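PDB 5Y6I: transcriptional regulator KdgR from Pseudomonas aeruginosa, which probably binds DNA as a transcription factor of the IclR family and is found as a dimer. Local coordinates for residues A19-D24 with H53-A58; L26-E31 with A42-M47; T36-L41 with M47-V52; A65-D68 with H73-L76; D89-L94 with W257-D262. All coordinates share one frame; numbering follows the deposited sequence.

Contact 1: A19-D24 with H53-A58; sequences AEVGTD and HRYLQA
Val21 has its CG1 set between the backbone N and the carbonyl carbon (chi1 64°), while the Tyr55 ring, its CG anti to the carbonyl carbon (chi1 -75°), leans across from helix 49-61; together these rotations put the methyl over one face of the phenol. CG1 lies 3.6 Å from the centroid of the Tyr55 ring, 28° off the ring normal, a CH-pi contact displaced toward the rim. The offset is to the hydroxyl side: Tyr55 CE2 at 3.3 Å and Tyr55 CZ are the ring atoms closest to Val21 CG1, and the two side chains cross at about a right angle. In the helix-turn-helix domain this joins the first helix, 18-31, to helix 49-61, the recognition helix by analogy with other helix-turn-helix proteins. The backbones come nearest at Gly22 and Tyr55, with 6.3 Å between their CA atoms, where glycine offers no side chain to the ring. The other methyl of Val21, CG2, packs on Met47. Tyr55 also rests on Ser18 and Ile25 of its own chain, and it touches Ala19 of the second subunit, whose Ser62 is hydrogen-bonded to Thr23 and Asp24 of this helix.

Contact 2: L26-E31 with A42-M47; sequences LKALAE and AEHVGM
Within the helical bundle of the helix-turn-helix domain, Ala28 and Glu31 of helix 18-31 meet Val45 and His44 of helix 38-45, the first helix of the motif proper. The inner half of the contact is apolar. Ala28 CB faces Val45 CG1 at 3.2 Å, and the CA atoms of these two residues, 6.3 Å apart, mark the nearest approach of the backbones. The same methyl touches the rim of the imidazole, lying in the ring plane 3.9 Å from His44 CD2. One helical turn further on, toward solvent, His44 NE2 donates to Glu31 OE2 over 3.2 Å with an N-H...O angle of 146°. The Glu31 chain runs extended beyond CG (chi2 -179°), which carries its carboxylate out to the imidazole. The carboxylate is turned well away from the ring, their planes 72° apart, and OE2 is met from above the carboxylate plane. Ala28 sits beside CD2 and Glu31 beside the neighbouring NE2, both at the ring's margin; Leu32 also touches the histidine. Since NE2 must carry a proton to donate, and a carboxylate stands next to it, the pair would be expected to favour the protonated imidazolium, although whether ND1 also carries a proton is not seen.

Contact 3: T36-L41 with M47-V52; sequences TSLSRL and MPASKV
Leu38 and Leu41 of helix 38-45 pack against Ala49 and Val52 of helix 49-61, joining the two helices of the helix-turn-helix motif. No hydrogen bond crosses between 36-41 and 47-52; the contact is made mainly by aliphatic groups, with Leu38 CD1 also 3.6 Å from Ala49 O. Leu38 supplies both of its methyls: CD2 lies 3.7 Å from Ala49 CB, and CD1 reaches Val52 CG1, also at 3.7 Å, the Leu38 and Val52 side chains overlapping with their ends pointed oppositely. The leucine gets there because its CG stands anti to the backbone N (chi1 171°), which carries the branch toward the second helix. Leu41, from the buried side, brings CD2 to 3.9 Å from the same Val52 CG1, so that one valine methyl is shared by two leucines. Leu56, a turn further along helix 49-61, touches both Leu38 and Leu41.

Polar interactions serve the start of helix 38-45. Ser37 is its N-cap, its OG accepting a weak bond from Arg40 N over 3.5 Å, at a straight 171°. Ser37 O has two donors, Leu41 N from the helix and Thr36 OG1 from the side chain before it. The latter bond is 3.1 Å from Thr36 OG1 to Ser37 O and lies in the carbonyl plane, on a lone pair.

Contact 4: A65-D68 with H73-L76; sequences AVQD and HYSL
Gln67 and Tyr74 face each other across a two-stranded antiparallel hairpin, 65-67 with 74-76, the wing of a winged helix-turn-helix domain. They form a non-hydrogen-bonded pair, and their side chains lie alongside one another, both directed to the same end, on one face of the hairpin. From Gln67 CB, which lies 4.1 Å from Tyr74 CE1, the chain continues to CG, anti to the backbone N (chi1 -169°) and set over the ring face; CG is also 3.7 Å from His73 O. Next comes CD, 3.6 Å from Tyr74 CE1, with the amide plane only 21° from that of the ring. The glutamine thus lies extended along the phenol, its amide ending beside the CZ and OH end of Tyr74. That tyrosine is buried against Leu29, Leu56 and Ile60, tying the wing to the helices.

The ladder itself rests on three backbone bonds. Val66 and Ser75 are the hydrogen-bonded pair: Val66 N gives to Ser75 O, and Ser75 N to Val66 O. Toward the turn, Asp68 N donates to His73 O over 2.8 Å. The same carbonyl oxygen receives Gln67 CA at 3.2 Å in a CA-H...O contact. Asp68 OD1 then accepts from Ser70 N and Thr71 N, gathering the connecting turn. On the other face of the hairpin, Val66 CG2 touches Ser75 OG at 3.4 Å.

Contact 5: D89-L94 with W257-D262; sequences DSMDVL and WRMGYD
Met91 and Met259 bring their backbones to 6.4 Å between CA atoms, without any hydrogen bond between segment 89-94, which leads into helix 93-108, and segment 257-262, where the chain leaves helix 244-258 through Gly260 at positive phi. Met259 is the centre of the contact. Its CG lies anti to the carbonyl carbon and the chain bends at chi3 (70°), which lays the thioether against the start of the opposite helix. Met259 CE is 3.4 Å from Val93 N and also meets Met91 CB, at 3.7 Å. Met259 SD is 3.7 Å from Val93 CB. Met91 returns the contact from the other segment, its SD standing 3.5 Å from Met259 O, and the two methionines cross at a slant. At the helix start Asp92 is the N-cap, with OD1 accepting a weak bond from Leu94 N. Val93 goes on to pack on Ala224 and Ala225 of the central sheet of the GAF-like C-terminal domain, and Met91 on Leu81 of the second subunit. Between these two segments the contact thus relies on thioether and aliphatic packing; the polar hold on 257-262 comes in part from Arg78 of the second subunit, hydrogen-bonded to Trp257 O.

In the fold
Contacts 1 to 4 lie together in the N-terminal helix-turn-helix domain, which probably binds DNA, their centres 8 to 13 Å apart. Helix 18-31 serves contacts 1 and 2, helix 38-45 contacts 2 and 3, and helix 49-61 contacts 1 and 3, so each pair of the three helices is joined once. Contacts 2 and 3 alternate along the chain, share Met47 and fall between the segments of contact 1. The wing of contact 4 follows, attached through side chains such as Tyr74, Leu76 and Ala65. Contact 5 stands 23 to 30 Å from the others between centres, where the segment before helix 93-108 meets the one following helix 244-258, near the chain end. The second subunit touches all but contact 3.

Contact 1: A19-D24 with H53-A58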
# COMPACT_ATOMS: atom_id res chain seq x y z
N ALA A 19 -14.71 12.47 -20.23
CA ALA A 19 -13.67 11.81 -19.45
C ALA A 19 -13.94 11.94 -17.96
O ALA A 19 -13.73 10.99 -17.19
CB ALA A 19 -12.30 12.39 -19.80
N GLU A 20 -14.41 13.12 -17.53
CA GLU A 20 -14.68 13.35 -16.12
C GLU A 20 -15.77 12.41 -15.62
O GLU A 20 -15.58 11.68 -14.63
CB GLU A 20 -15.10 14.80 -15.90
CG GLU A 20 -14.84 15.28 -14.49
CD GLU A 20 -14.43 16.74 -14.45
OE1 GLU A 20 -14.99 17.54 -15.22
OE2 GLU A 20 -13.53 17.07 -13.66
N VAL A 21 -16.92 12.41 -16.29
CA VAL A 21 -18.05 11.60 -15.86
C VAL A 21 -17.68 10.13 -15.81
O VAL A 21 -18.07 9.42 -14.88
CB VAL A 21 -19.25 11.88 -16.79
CG1 VAL A 21 -18.95 11.44 -18.18
CG2 VAL A 21 -20.49 11.19 -16.27
N GLY A 22 -16.89 9.65 -16.77
CA GLY A 22 -16.43 8.29 -16.74
C GLY A 22 -15.74 7.92 -15.44
O GLY A 22 -16.20 7.01 -14.73
N THR A 23 -14.64 8.60 -15.10
CA THR A 23 -13.95 8.21 -13.89
C THR A 23 -14.65 8.74 -12.64
O THR A 23 -14.47 8.16 -11.57
CB THR A 23 -12.49 8.65 -13.91
OG1 THR A 23 -12.41 10.05 -14.21
CG2 THR A 23 -11.72 7.83 -14.94
N ASP A 24 -15.45 9.80 -12.76
CA ASP A 24 -16.33 10.14 -11.65
C ASP A 24 -17.26 8.97 -11.32
O ASP A 24 -17.59 8.75 -10.15
CB ASP A 24 -17.13 11.40 -11.96
CG ASP A 24 -16.28 12.68 -11.95
OD1 ASP A 24 -15.18 12.70 -11.33
OD2 ASP A 24 -16.73 13.68 -12.55
N HIS A 53 -26.16 4.38 -16.65
CA HIS A 53 -26.20 3.12 -17.39
C HIS A 53 -25.41 3.19 -18.69
O HIS A 53 -24.73 2.22 -19.05
CB HIS A 53 -27.64 2.69 -17.68
CG HIS A 53 -27.72 1.55 -18.64
ND1 HIS A 53 -27.65 0.24 -18.23
CD2 HIS A 53 -27.78 1.52 -19.99
CE1 HIS A 53 -27.69 -0.55 -19.29
NE2 HIS A 53 -27.78 0.20 -20.37
N ARG A 54 -25.46 4.32 -19.39
CA ARG A 54 -24.74 4.44 -20.66
C ARG A 54 -23.24 4.34 -20.43
O ARG A 54 -22.55 3.57 -21.12
CB ARG A 54 -25.09 5.75 -21.36
CG ARG A 54 -25.02 5.63 -22.88
CD ARG A 54 -25.72 6.77 -23.59
NE ARG A 54 -26.95 7.20 -22.92
CZ ARG A 54 -27.18 8.46 -22.56
NH1 ARG A 54 -26.25 9.38 -22.80
NH2 ARG A 54 -28.32 8.80 -21.96
N TYR A 55 -22.71 5.10 -19.46
CA TYR A 55 -21.27 5.09 -19.21
C TYR A 55 -20.84 3.81 -18.51
O TYR A 55 -19.69 3.38 -18.68
CB TYR A 55 -20.85 6.31 -18.38
CG TYR A 55 -20.80 7.60 -19.17
CD1 TYR A 55 -21.93 8.40 -19.29
CD2 TYR A 55 -19.63 8.02 -19.78
CE1 TYR A 55 -21.90 9.57 -20.00
CE2 TYR A 55 -19.59 9.19 -20.51
CZ TYR A 55 -20.73 9.97 -20.61
OH TYR A 55 -20.70 11.15 -21.32
N LEU A 56 -21.72 3.20 -17.71
CA LEU A 56 -21.43 1.87 -17.17
C LEU A 56 -21.04 0.91 -18.28
O LEU A 56 -19.99 0.26 -18.22
CB LEU A 56 -22.64 1.34 -16.38
CG LEU A 56 -22.59 1.52 -14.85
CD1 LEU A 56 -23.87 1.06 -14.16
CD2 LEU A 56 -21.38 0.80 -14.24
N GLN A 57 -21.85 0.86 -19.35
CA GLN A 57 -21.56 -0.01 -20.48
C GLN A 57 -20.12 0.17 -20.98
O GLN A 57 -19.39 -0.81 -21.17
CB GLN A 57 -22.56 0.24 -21.61
CG GLN A 57 -24.01 0.01 -21.21
CD GLN A 57 -24.22 -1.32 -20.51
OE1 GLN A 57 -24.42 -1.37 -19.29
NE2 GLN A 57 -24.18 -2.40 -21.28
N ALA A 58 -19.70 1.42 -21.18
CA ALA A 58 -18.32 1.68 -21.60
C ALA A 58 -17.32 1.12 -20.59
O ALA A 58 -16.34 0.45 -20.96
CB ALA A 58 -18.09 3.17 -21.81

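Contact 2: L26-E31 with A42-M47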
# COMPACT_ATOMS: atom_id res chain seq x y z
N LEU A 26 -16.41 5.72 -12.03
CA LEU A 26 -15.52 4.70 -11.49
C LEU A 26 -15.20 4.98 -10.03
O LEU A 26 -15.11 4.06 -9.21
CB LEU A 26 -14.25 4.63 -12.33
CG LEU A 26 -13.12 3.68 -11.96
CD1 LEU A 26 -13.54 2.22 -12.10
CD2 LEU A 26 -11.91 3.97 -12.83
N LYS A 27 -15.07 6.26 -9.69
CA LYS A 27 -14.75 6.63 -8.32
C LYS A 27 -15.90 6.29 -7.39
O LYS A 27 -15.69 5.92 -6.23
CB LYS A 27 -14.40 8.12 -8.25
CG LYS A 27 -14.18 8.65 -6.85
CD LYS A 27 -14.34 10.16 -6.77
CE LYS A 27 -13.17 10.88 -7.44
NZ LYS A 27 -13.16 12.34 -7.14
N ALA A 28 -17.13 6.43 -7.86
CA ALA A 28 -18.24 6.12 -6.97
C ALA A 28 -18.56 4.64 -6.92
O ALA A 28 -19.15 4.17 -5.94
CB ALA A 28 -19.49 6.87 -7.41
N LEU A 29 -18.21 3.89 -7.97
CA LEU A 29 -18.32 2.44 -7.92
C LEU A 29 -17.39 1.88 -6.85
O LEU A 29 -17.81 1.08 -6.01
CB LEU A 29 -18.02 1.86 -9.31
CG LEU A 29 -18.27 0.40 -9.68
CD1 LEU A 29 -19.76 0.10 -9.85
CD2 LEU A 29 -17.53 0.04 -10.97
N ALA A 30 -16.14 2.35 -6.83
CA ALA A 30 -15.20 1.94 -5.78
C ALA A 30 -15.71 2.29 -4.39
O ALA A 30 -15.56 1.51 -3.44
CB ALA A 30 -13.84 2.60 -6.02
N GLU A 31 -16.27 3.48 -4.28
CA GLU A 31 -16.83 3.95 -3.03
C GLU A 31 -17.99 3.09 -2.60
O GLU A 31 -18.28 3.00 -1.43
CB GLU A 31 -17.30 5.38 -3.18
CG GLU A 31 -16.27 6.41 -2.77
CD GLU A 31 -16.77 7.83 -2.90
OE1 GLU A 31 -16.29 8.53 -3.80
OE2 GLU A 31 -17.63 8.25 -2.11
N ALA A 42 -26.28 5.95 -9.32
CA ALA A 42 -26.61 7.27 -9.82
C ALA A 42 -26.93 8.23 -8.68
O ALA A 42 -26.67 9.44 -8.79
CB ALA A 42 -27.78 7.18 -10.80
N GLU A 43 -27.49 7.72 -7.58
CA GLU A 43 -27.74 8.56 -6.42
C GLU A 43 -26.44 8.99 -5.75
O GLU A 43 -26.36 10.07 -5.17
CB GLU A 43 -28.64 7.81 -5.44
CG GLU A 43 -28.86 8.50 -4.10
CD GLU A 43 -29.94 7.83 -3.28
OE1 GLU A 43 -31.14 8.09 -3.55
OE2 GLU A 43 -29.60 7.03 -2.38
N HIS A 44 -25.40 8.16 -5.84
CA HIS A 44 -24.12 8.54 -5.26
C HIS A 44 -23.48 9.68 -6.05
O HIS A 44 -23.21 10.75 -5.51
CB HIS A 44 -23.19 7.33 -5.17
CG HIS A 44 -22.30 7.35 -3.98
ND1 HIS A 44 -22.77 7.48 -2.69
CD2 HIS A 44 -20.95 7.28 -3.87
CE1 HIS A 44 -21.76 7.48 -1.84
NE2 HIS A 44 -20.64 7.35 -2.53
N VAL A 45 -23.25 9.47 -7.35
CA VAL A 45 -22.64 10.51 -8.18
C VAL A 45 -23.60 11.59 -8.63
O VAL A 45 -23.20 12.45 -9.42
CB VAL A 45 -22.03 10.01 -9.51
CG1 VAL A 45 -21.10 8.92 -9.30
CG2 VAL A 45 -23.13 9.53 -10.44
N GLY A 46 -24.86 11.55 -8.20
CA GLY A 46 -25.81 12.60 -8.55
C GLY A 46 -26.03 12.85 -10.02
O GLY A 46 -26.06 14.01 -10.44
N MET A 47 -26.20 11.81 -10.82
CA MET A 47 -26.55 11.95 -12.22
C MET A 47 -27.76 11.08 -12.54
O MET A 47 -28.08 10.14 -11.80
CB MET A 47 -25.37 11.56 -13.11
CG MET A 47 -24.08 12.13 -12.63
SD MET A 47 -22.74 11.85 -13.79
CE MET A 47 -22.71 10.07 -13.81

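Contact 3: T36-L41 with M47-V52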
# COMPACT_ATOMS: atom_id res chain seq x y z
N THR A 36 -22.89 -2.90 -6.46
CA THR A 36 -23.89 -1.84 -6.38
C THR A 36 -24.93 -2.00 -7.48
O THR A 36 -24.67 -2.55 -8.55
CB THR A 36 -23.21 -0.44 -6.41
OG1 THR A 36 -24.20 0.58 -6.23
CG2 THR A 36 -22.43 -0.18 -7.71
N SER A 37 -26.15 -1.53 -7.19
CA SER A 37 -27.19 -1.42 -8.20
C SER A 37 -27.13 -0.05 -8.88
O SER A 37 -26.42 0.85 -8.44
CB SER A 37 -28.58 -1.63 -7.59
OG SER A 37 -29.06 -0.42 -7.03
N LEU A 38 -27.88 0.10 -9.98
CA LEU A 38 -27.83 1.34 -10.75
C LEU A 38 -28.34 2.52 -9.94
O LEU A 38 -27.68 3.56 -9.86
CB LEU A 38 -28.62 1.20 -12.06
CG LEU A 38 -28.77 2.53 -12.81
CD1 LEU A 38 -27.43 2.88 -13.44
CD2 LEU A 38 -29.86 2.45 -13.88
N SER A 39 -29.52 2.37 -9.32
CA SER A 39 -30.13 3.48 -8.59
C SER A 39 -29.25 3.96 -7.44
O SER A 39 -29.20 5.17 -7.16
CB SER A 39 -31.48 3.05 -8.04
OG SER A 39 -32.24 4.19 -7.71
N ARG A 40 -28.59 3.04 -6.73
CA ARG A 40 -27.67 3.44 -5.68
C ARG A 40 -26.46 4.15 -6.25
O ARG A 40 -25.97 5.11 -5.66
CB ARG A 40 -27.25 2.23 -4.84
CG ARG A 40 -28.15 1.95 -3.65
CD ARG A 40 -27.99 3.03 -2.57
NE ARG A 40 -26.96 2.65 -1.60
CZ ARG A 40 -26.27 3.50 -0.86
NH1 ARG A 40 -26.48 4.81 -0.98
NH2 ARG A 40 -25.36 3.06 -0.01
N LEU A 41 -26.02 3.72 -7.44
CA LEU A 41 -24.88 4.34 -8.12
C LEU A 41 -25.19 5.77 -8.56
O LEU A 41 -24.44 6.70 -8.26
CB LEU A 41 -24.51 3.50 -9.34
CG LEU A 41 -23.15 3.73 -9.98
CD1 LEU A 41 -22.07 3.83 -8.90
CD2 LEU A 41 -22.83 2.59 -10.92
N MET A 47 -26.20 11.81 -10.82
CA MET A 47 -26.55 11.95 -12.22
C MET A 47 -27.76 11.08 -12.54
O MET A 47 -28.08 10.14 -11.80
CB MET A 47 -25.37 11.56 -13.11
CG MET A 47 -24.08 12.13 -12.63
SD MET A 47 -22.74 11.85 -13.79
CE MET A 47 -22.71 10.07 -13.81
N PRO A 48 -28.49 11.42 -13.61
CA PRO A 48 -29.64 10.58 -14.00
C PRO A 48 -29.24 9.13 -14.24
O PRO A 48 -28.14 8.84 -14.71
CB PRO A 48 -30.12 11.24 -15.30
CG PRO A 48 -29.62 12.66 -15.24
CD PRO A 48 -28.58 12.78 -14.16
N ALA A 49 -30.15 8.21 -13.89
CA ALA A 49 -29.83 6.78 -13.99
C ALA A 49 -29.48 6.40 -15.42
O ALA A 49 -28.62 5.53 -15.62
CB ALA A 49 -31.00 5.93 -13.52
N SER A 50 -30.09 7.05 -16.41
CA SER A 50 -29.87 6.67 -17.80
C SER A 50 -28.45 6.98 -18.25
O SER A 50 -27.78 6.14 -18.87
CB SER A 50 -30.92 7.34 -18.70
OG SER A 50 -31.18 8.68 -18.33
N LYS A 51 -27.95 8.18 -17.94
CA LYS A 51 -26.56 8.48 -18.28
C LYS A 51 -25.60 7.55 -17.55
O LYS A 51 -24.58 7.14 -18.13
CB LYS A 51 -26.24 9.95 -17.99
CG LYS A 51 -24.76 10.27 -17.84
CD LYS A 51 -24.49 11.79 -17.88
CE LYS A 51 -24.53 12.41 -16.49
NZ LYS A 51 -24.57 13.91 -16.43
N VAL A 52 -25.90 7.17 -16.31
CA VAL A 52 -25.00 6.25 -15.61
C VAL A 52 -24.97 4.91 -16.33
O VAL A 52 -23.90 4.37 -16.64
CB VAL A 52 -25.38 6.09 -14.12
CG1 VAL A 52 -24.45 5.08 -13.41
CG2 VAL A 52 -25.30 7.43 -13.42

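Contact 4: A65-D68 with H73-L76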
# COMPACT_ATOMS: atom_id res chain seq x y z
N ALA A 65 -15.07 -2.14 -15.09
CA ALA A 65 -16.19 -2.56 -14.27
C ALA A 65 -16.72 -3.89 -14.79
O ALA A 65 -16.46 -4.28 -15.94
CB ALA A 65 -17.30 -1.50 -14.24
N VAL A 66 -17.46 -4.60 -13.93
CA VAL A 66 -18.11 -5.85 -14.31
C VAL A 66 -19.50 -5.86 -13.69
O VAL A 66 -19.81 -5.12 -12.75
CB VAL A 66 -17.31 -7.11 -13.87
CG1 VAL A 66 -16.10 -7.30 -14.76
CG2 VAL A 66 -16.88 -7.00 -12.40
N GLN A 67 -20.35 -6.73 -14.23
CA GLN A 67 -21.70 -6.95 -13.73
C GLN A 67 -21.79 -8.44 -13.40
O GLN A 67 -21.45 -9.28 -14.24
CB GLN A 67 -22.75 -6.52 -14.77
CG GLN A 67 -24.17 -6.47 -14.23
CD GLN A 67 -25.19 -5.91 -15.23
OE1 GLN A 67 -26.29 -5.49 -14.84
NE2 GLN A 67 -24.84 -5.91 -16.51
N ASP A 68 -22.18 -8.76 -12.17
CA ASP A 68 -22.16 -10.15 -11.73
C ASP A 68 -23.27 -10.93 -12.42
O ASP A 68 -24.35 -10.41 -12.67
CB ASP A 68 -22.31 -10.25 -10.21
CG ASP A 68 -22.32 -11.70 -9.71
OD1 ASP A 68 -23.37 -12.37 -9.85
OD2 ASP A 68 -21.29 -12.17 -9.19
N HIS A 73 -25.30 -7.17 -10.09
CA HIS A 73 -24.70 -6.03 -9.43
C HIS A 73 -23.45 -5.59 -10.17
O HIS A 73 -22.77 -6.39 -10.81
CB HIS A 73 -24.35 -6.37 -7.98
CG HIS A 73 -25.54 -6.37 -7.06
ND1 HIS A 73 -25.76 -7.38 -6.14
CD2 HIS A 73 -26.56 -5.50 -6.92
CE1 HIS A 73 -26.87 -7.12 -5.47
NE2 HIS A 73 -27.37 -5.99 -5.93
N TYR A 74 -23.15 -4.29 -10.07
CA TYR A 74 -21.98 -3.69 -10.68
C TYR A 74 -20.84 -3.62 -9.68
O TYR A 74 -21.05 -3.29 -8.51
CB TYR A 74 -22.28 -2.27 -11.20
CG TYR A 74 -23.30 -2.26 -12.32
CD1 TYR A 74 -22.94 -2.61 -13.62
CD2 TYR A 74 -24.62 -1.91 -12.07
CE1 TYR A 74 -23.88 -2.61 -14.65
CE2 TYR A 74 -25.57 -1.91 -13.09
CZ TYR A 74 -25.20 -2.26 -14.37
OH TYR A 74 -26.16 -2.24 -15.35
N SER A 75 -19.63 -3.90 -10.16
CA SER A 75 -18.46 -3.84 -9.31
C SER A 75 -17.25 -3.47 -10.16
O SER A 75 -17.34 -3.33 -11.38
CB SER A 75 -18.24 -5.16 -8.58
OG SER A 75 -18.38 -6.24 -9.50
N LEU A 76 -16.11 -3.33 -9.51
CA LEU A 76 -14.91 -2.92 -10.22
C LEU A 76 -14.36 -4.07 -11.03
O LEU A 76 -14.36 -5.22 -10.58
CB LEU A 76 -13.86 -2.40 -9.26
CG LEU A 76 -14.32 -1.17 -8.50
CD1 LEU A 76 -13.56 -1.02 -7.18
CD2 LEU A 76 -14.15 0.05 -9.37

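Contact 5: D89-L94 with W257-D262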
# COMPACT_ATOMS: atom_id res chain seq x y z
N ASP A 89 1.84 0.28 -5.68
CA ASP A 89 3.26 0.06 -5.86
C ASP A 89 4.04 1.37 -5.99
O ASP A 89 5.27 1.35 -5.93
CB ASP A 89 3.51 -0.79 -7.12
CG ASP A 89 4.97 -1.19 -7.28
OD1 ASP A 89 5.62 -1.36 -6.23
OD2 ASP A 89 5.47 -1.31 -8.42
N SER A 90 3.35 2.49 -6.18
CA SER A 90 4.03 3.76 -6.39
C SER A 90 4.06 4.64 -5.15
O SER A 90 4.76 5.66 -5.16
CB SER A 90 3.39 4.52 -7.54
OG SER A 90 3.57 3.84 -8.76
N MET A 91 3.32 4.30 -4.09
CA MET A 91 3.34 5.11 -2.88
C MET A 91 4.77 5.35 -2.41
O MET A 91 5.62 4.46 -2.50
CB MET A 91 2.54 4.42 -1.78
CG MET A 91 1.04 4.52 -1.88
SD MET A 91 0.24 3.83 -0.41
CE MET A 91 0.71 2.11 -0.54
N ASP A 92 5.04 6.57 -1.94
CA ASP A 92 6.36 6.93 -1.43
C ASP A 92 6.19 8.14 -0.51
O ASP A 92 6.08 9.27 -0.99
CB ASP A 92 7.34 7.24 -2.56
CG ASP A 92 8.69 7.66 -2.04
OD1 ASP A 92 9.10 7.14 -0.99
OD2 ASP A 92 9.35 8.53 -2.67
N VAL A 93 6.19 7.89 0.80
CA VAL A 93 6.02 8.99 1.73
C VAL A 93 7.15 10.00 1.58
O VAL A 93 6.98 11.17 1.92
CB VAL A 93 5.93 8.46 3.17
CG1 VAL A 93 7.29 7.97 3.65
CG2 VAL A 93 5.34 9.51 4.10
N LEU A 94 8.31 9.59 1.07
CA LEU A 94 9.38 10.56 0.91
C LEU A 94 9.06 11.55 -0.20
O LEU A 94 9.36 12.74 -0.07
CB LEU A 94 10.71 9.85 0.64
CG LEU A 94 11.56 9.71 1.91
CD1 LEU A 94 10.81 8.99 3.02
CD2 LEU A 94 12.91 9.06 1.63
N TRP A 257 -3.72 11.61 3.41
CA TRP A 257 -4.80 11.53 2.44
C TRP A 257 -4.27 11.55 1.01
O TRP A 257 -4.91 10.99 0.11
CB TRP A 257 -5.77 12.69 2.68
CG TRP A 257 -6.89 12.84 1.71
CD1 TRP A 257 -8.20 12.48 1.90
CD2 TRP A 257 -6.82 13.46 0.42
NE1 TRP A 257 -8.94 12.81 0.79
CE2 TRP A 257 -8.12 13.41 -0.13
CE3 TRP A 257 -5.78 14.03 -0.33
CZ2 TRP A 257 -8.40 13.92 -1.40
CZ3 TRP A 257 -6.06 14.52 -1.58
CH2 TRP A 257 -7.36 14.47 -2.11
N ARG A 258 -3.10 12.14 0.78
CA ARG A 258 -2.54 12.08 -0.56
C ARG A 258 -1.95 10.71 -0.88
O ARG A 258 -1.80 10.38 -2.07
CB ARG A 258 -1.50 13.18 -0.75
CG ARG A 258 -2.17 14.53 -1.02
CD ARG A 258 -1.29 15.74 -0.74
NE ARG A 258 0.05 15.57 -1.28
CZ ARG A 258 0.91 16.57 -1.46
NH1 ARG A 258 2.12 16.33 -1.95
NH2 ARG A 258 0.54 17.81 -1.17
N MET A 259 -1.63 9.93 0.13
CA MET A 259 -1.21 8.55 -0.04
C MET A 259 -2.39 7.58 -0.02
O MET A 259 -2.18 6.37 -0.01
CB MET A 259 -0.19 8.18 1.03
CG MET A 259 1.01 9.11 1.00
SD MET A 259 2.45 8.44 1.84
CE MET A 259 2.86 7.15 0.69
N GLY A 260 -3.62 8.07 0.00
CA GLY A 260 -4.76 7.20 -0.14
C GLY A 260 -5.45 6.86 1.15
O GLY A 260 -6.49 6.20 1.13
N TYR A 261 -4.91 7.31 2.27
CA TYR A 261 -5.44 6.95 3.57
C TYR A 261 -6.77 7.63 3.78
O TYR A 261 -6.91 8.83 3.54
CB TYR A 261 -4.43 7.36 4.65
CG TYR A 261 -4.89 7.04 6.05
CD1 TYR A 261 -5.18 5.74 6.41
CD2 TYR A 261 -5.06 8.04 6.99
CE1 TYR A 261 -5.62 5.44 7.67
CE2 TYR A 261 -5.49 7.75 8.27
CZ TYR A 261 -5.78 6.45 8.60
OH TYR A 261 -6.21 6.14 9.87
N ASP A 262 -7.76 6.87 4.24
CA ASP A 262 -9.13 7.36 4.36
C ASP A 262 -9.39 8.11 5.65
O ASP A 262 -10.52 8.57 5.86
CB ASP A 262 -10.12 6.19 4.23
CG ASP A 262 -9.84 5.05 5.22
OD1 ASP A 262 -9.34 5.32 6.33
OD2 ASP A 262 -10.15 3.88 4.88